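Local atomic coordinates of methanogen homoaconitase small subunit (Methanocaldococcus jannaschii, PDB entry 2PKP), a protein that forms, with its large-subunit partner, a hydro-lyase that interconverts (R)-homocitrate and homoisocitrate through cis-homoaconitate, accepting a broad range of cis-unsaturated tricarboxylic acids. Residues A[83-88]-A[104-109]; A[17-22]-A[68-73]. One frame throughout, in Å; residues are numbered along the deposited sequence.

Contact 1 (A[83-88]-A[104-109]); sequences IAKSFA and IANTDE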
# COMPACT_ATOMS: atom_id res chain seq x y z
N ILE A 83 14.24 5.03 -2.42
CA ILE A 83 15.56 4.47 -2.20
C ILE A 83 16.58 5.51 -2.65
O ILE A 83 16.52 5.98 -3.79
CB ILE A 83 15.77 3.18 -3.01
CG1 ILE A 83 14.65 2.18 -2.72
CG2 ILE A 83 17.12 2.55 -2.67
CD1 ILE A 83 14.69 0.93 -3.61
N ALA A 84 17.51 5.87 -1.78
CA ALA A 84 18.53 6.85 -2.13
C ALA A 84 19.86 6.54 -1.44
O ALA A 84 19.90 5.73 -0.51
CB ALA A 84 18.06 8.26 -1.76
N LYS A 85 20.93 7.18 -1.91
CA LYS A 85 22.25 6.99 -1.30
C LYS A 85 22.26 7.71 0.03
O LYS A 85 22.89 7.27 0.99
CB LYS A 85 23.35 7.54 -2.21
CG LYS A 85 23.56 6.77 -3.50
CD LYS A 85 24.76 7.32 -4.26
CE LYS A 85 24.98 6.58 -5.56
NZ LYS A 85 26.15 7.13 -6.30
N SER A 86 21.56 8.84 0.09
CA SER A 86 21.44 9.62 1.32
C SER A 86 20.22 10.54 1.23
O SER A 86 19.76 10.87 0.13
CB SER A 86 22.71 10.43 1.60
OG SER A 86 22.97 11.38 0.57
N PHE A 87 19.69 10.93 2.38
CA PHE A 87 18.51 11.78 2.45
C PHE A 87 18.75 13.06 3.24
O PHE A 87 19.42 13.05 4.27
CB PHE A 87 17.37 11.04 3.15
CG PHE A 87 16.79 9.91 2.36
CD1 PHE A 87 15.79 10.14 1.42
CD2 PHE A 87 17.22 8.60 2.58
CE1 PHE A 87 15.21 9.08 0.72
CE2 PHE A 87 16.65 7.54 1.88
CZ PHE A 87 15.65 7.78 0.95
N ALA A 88 18.18 14.16 2.76
CA ALA A 88 18.28 15.42 3.48
C ALA A 88 17.62 15.12 4.83
O ALA A 88 16.60 14.42 4.89
CB ALA A 88 17.53 16.53 2.74
N ILE A 104 18.07 3.54 2.49
CA ILE A 104 19.42 3.90 2.05
C ILE A 104 20.10 2.71 1.37
O ILE A 104 20.07 1.60 1.89
CB ILE A 104 20.29 4.35 3.25
CG1 ILE A 104 19.72 5.65 3.83
CG2 ILE A 104 21.76 4.55 2.82
CD1 ILE A 104 20.46 6.15 5.06
N ALA A 105 20.69 2.95 0.20
CA ALA A 105 21.39 1.91 -0.55
C ALA A 105 22.25 2.52 -1.65
O ALA A 105 22.11 3.71 -1.96
CB ALA A 105 20.37 0.95 -1.18
N ASN A 106 23.13 1.72 -2.23
CA ASN A 106 23.96 2.21 -3.32
C ASN A 106 23.10 2.15 -4.58
O ASN A 106 23.06 1.13 -5.27
CB ASN A 106 25.22 1.36 -3.51
CG ASN A 106 26.09 1.86 -4.65
OD1 ASN A 106 25.81 2.92 -5.25
ND2 ASN A 106 27.14 1.12 -4.97
N THR A 107 22.42 3.25 -4.87
CA THR A 107 21.53 3.29 -6.02
C THR A 107 22.21 3.26 -7.38
O THR A 107 21.53 3.28 -8.40
CB THR A 107 20.58 4.49 -5.96
OG1 THR A 107 21.34 5.70 -5.90
CG2 THR A 107 19.70 4.39 -4.72
N ASP A 108 23.54 3.24 -7.41
CA ASP A 108 24.21 3.14 -8.71
C ASP A 108 23.90 1.74 -9.25
O ASP A 108 24.00 1.48 -10.45
CB ASP A 108 25.74 3.30 -8.57
CG ASP A 108 26.17 4.71 -8.19
OD1 ASP A 108 25.39 5.67 -8.40
OD2 ASP A 108 27.30 4.86 -7.67
N GLU A 109 23.50 0.84 -8.35
CA GLU A 109 23.18 -0.54 -8.72
C GLU A 109 21.81 -0.67 -9.35
O GLU A 109 21.45 -1.73 -9.86
CB GLU A 109 23.23 -1.45 -7.48
CG GLU A 109 24.59 -1.53 -6.79
CD GLU A 109 25.65 -2.28 -7.60
OE1 GLU A 109 25.31 -2.88 -8.63
OE2 GLU A 109 26.83 -2.26 -7.19

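Contact 2 (A[17-22]-A[68-73]); sequences DAIIPG and EQAVIA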
# COMPACT_ATOMS: atom_id res chain seq x y z
N ASP A 17 11.92 21.48 -4.44
CA ASP A 17 11.31 22.21 -5.55
C ASP A 17 11.19 21.34 -6.79
O ASP A 17 10.27 21.50 -7.59
CB ASP A 17 12.11 23.47 -5.88
CG ASP A 17 11.87 24.58 -4.88
OD1 ASP A 17 10.69 24.97 -4.71
OD2 ASP A 17 12.84 25.04 -4.26
N ALA A 18 12.14 20.41 -6.95
CA ALA A 18 12.11 19.49 -8.07
C ALA A 18 11.00 18.49 -7.80
O ALA A 18 10.27 18.09 -8.70
CB ALA A 18 13.45 18.77 -8.19
N ILE A 19 10.86 18.11 -6.53
CA ILE A 19 9.85 17.15 -6.11
C ILE A 19 8.44 17.72 -6.24
O ILE A 19 7.53 17.05 -6.72
CB ILE A 19 10.11 16.69 -4.65
CG1 ILE A 19 11.43 15.92 -4.58
CG2 ILE A 19 8.96 15.82 -4.15
CD1 ILE A 19 11.87 15.59 -3.17
N ILE A 20 8.27 18.95 -5.79
CA ILE A 20 6.97 19.62 -5.86
C ILE A 20 7.20 21.13 -5.93
O ILE A 20 7.30 21.81 -4.92
CB ILE A 20 6.08 19.26 -4.63
CG1 ILE A 20 4.73 19.97 -4.72
CG2 ILE A 20 6.80 19.62 -3.34
CD1 ILE A 20 3.85 19.49 -5.85
N PRO A 21 7.30 21.67 -7.16
CA PRO A 21 7.52 23.10 -7.40
C PRO A 21 6.71 24.02 -6.50
O PRO A 21 5.52 23.81 -6.28
CB PRO A 21 7.16 23.24 -8.87
CG PRO A 21 7.67 21.95 -9.44
CD PRO A 21 7.17 20.94 -8.43
N GLY A 22 7.38 25.06 -5.99
CA GLY A 22 6.74 26.02 -5.11
C GLY A 22 5.36 26.53 -5.50
O GLY A 22 4.48 26.63 -4.64
N GLU A 68 6.39 19.68 3.96
CA GLU A 68 5.65 18.46 4.20
C GLU A 68 4.96 18.04 2.90
O GLU A 68 4.62 16.87 2.71
CB GLU A 68 4.60 18.68 5.29
CG GLU A 68 5.18 18.86 6.68
CD GLU A 68 4.53 20.01 7.43
OE1 GLU A 68 3.29 20.10 7.44
OE2 GLU A 68 5.27 20.83 8.02
N GLN A 69 4.76 19.01 2.01
CA GLN A 69 4.11 18.74 0.73
C GLN A 69 4.92 17.83 -0.18
O GLN A 69 4.35 17.09 -0.97
CB GLN A 69 3.81 20.06 -0.00
CG GLN A 69 2.72 20.90 0.65
CD GLN A 69 3.28 21.97 1.55
OE1 GLN A 69 4.20 21.73 2.34
NE2 GLN A 69 2.72 23.18 1.45
N ALA A 70 6.24 17.89 -0.06
CA ALA A 70 7.10 17.06 -0.89
C ALA A 70 6.86 15.58 -0.61
O ALA A 70 6.71 14.78 -1.54
CB ALA A 70 8.56 17.41 -0.64
N VAL A 71 6.80 15.21 0.67
CA VAL A 71 6.58 13.81 1.04
C VAL A 71 5.15 13.41 0.78
O VAL A 71 4.87 12.25 0.50
CB VAL A 71 6.94 13.54 2.53
CG1 VAL A 71 8.39 13.89 2.78
CG2 VAL A 71 6.03 14.31 3.45
N ILE A 72 4.23 14.37 0.88
CA ILE A 72 2.82 14.09 0.63
C ILE A 72 2.60 13.87 -0.87
O ILE A 72 1.76 13.07 -1.26
CB ILE A 72 1.93 15.25 1.14
CG1 ILE A 72 1.95 15.27 2.68
CG2 ILE A 72 0.50 15.10 0.63
CD1 ILE A 72 1.12 16.38 3.30
N ALA A 73 3.36 14.58 -1.69
CA ALA A 73 3.27 14.46 -3.14
C ALA A 73 3.70 13.07 -3.57
O ALA A 73 3.09 12.46 -4.44
CB ALA A 73 4.15 15.51 -3.82

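Contact 1 (A[83-88]-A[104-109])
Lys85 lays its methylene chain across the side chain of Thr107, with CG 3.4 Å from Thr107 OG1, and reaches on to the carboxylate of Asp108. Lys85 CG stands anti to its own carbonyl carbon (chi1 -69°) and the chain is fully extended beyond it, which carries the ammonium group past Thr107 to the 3-10 turn. There NZ forms a salt bridge, 2.7 Å from Asp108 OD1 on the syn side but 32° out of the carboxylate plane; the second bond, to OD2, is weak. Replacing Lys85 with an alanine is likely to leave the Asp108 carboxylate without its mate here and to remove the chain lying across Thr107. The Thr107 hydroxyl is hydrogen-bonded to Ala57 O, while its CG2 methyl, the other branch, packs 3.8 Å from Ile83 CG2. Ile83 CG2 also meets the Ala105 methyl. The main chains pair at the parallel bridge of Ala84 with Ile104: Ala105 N donates to Ala84 O at 3.0 Å, and the same oxygen receives the CA-H of Ile104. Beyond the bridge, Ile104 CG1 lies at the edge of the Phe87 ring, near its plane, 4.1 Å from CD2. Asn106 OD1 accepts from Asp108 N in an Asx turn. The contact joins the C-terminal ends of strand 81-84 and of 101-104, an edge strand of the sheet within this chain; the two strands and helix 89-98 between them form a beta-alpha-beta unit. On the other flank of 81-84 runs strand 54-57, and Ile125 of strand 124-127 packs on Ile83 and Ala105.

Contact 2 (A[17-22]-A[68-73])
At their closest, the backbones of 17-22 and 68-73 come within 5.6 Å, from Ile20 CA to Ala70 CA. Segment 17-22 holds the end of the short helix 16-19; Ile20 is the first residue to leave helical angles (phi -153°, psi 91°) and the chain turns away at Pro21, whereas 68-73 stays helical, with Ala73 N hydrogen-bonded to Gln69 O. The isoleucine methyls meet both the Ala70 methyl and the helix backbone. Ile20 brings its CG2 methyl directly against that backbone, 3.6 Å from Ala70 CA. The same methyl sits between the backbone N and the carbonyl carbon of its own residue while CG1 is anti to the N (chi1 180°), an orientation that turns the short branch onto the small Ala70. Ile19 comes from the neighbouring position with its own CG2, 3.6 Å from Ala70 O and 3.9 Å from Ala70 CB. The Ala70 methyl therefore has a methyl of each isoleucine as a neighbour. One helical turn on, Ala73 CB lies 4.3 Å from Ile20 CB, and the two alanines give the helix a low surface on which the isoleucines can rest. Leu33 of helix 30-34 packs on both Ile20 and Gln69, and Phe61 on Ile19. This is apolar packing of a helix end against helix 68-75 in the swivel-type, aconitase C-terminal fold of the LeuD family, close to the YLRT motif: Gln69 touches Leu25, whose neighbour Arg26 is critical for substrate specificity.

In the fold
The two contacts hold different elements and nowhere touch, their centres lying about 19 Å apart, yet helix 68-75 of contact 2 is followed in the chain directly by strand 81-84 of contact 1. Contact 2 is buried and made by aliphatic side chains, joining the end of helix 16-19 and the loop after it to helix 68-75, close to the specificity motif. Contact 1 is only partly buried and mixes chemistries: a parallel strand pairing and a few apolar side chains on the inside, a salt bridge toward the surface. It lies away from the annotated sites, where strand 101-104 runs out into a loop. Helix 89-98 relates them, since it connects the strands of contact 1 and packs on Val71 of the helix in contact 2.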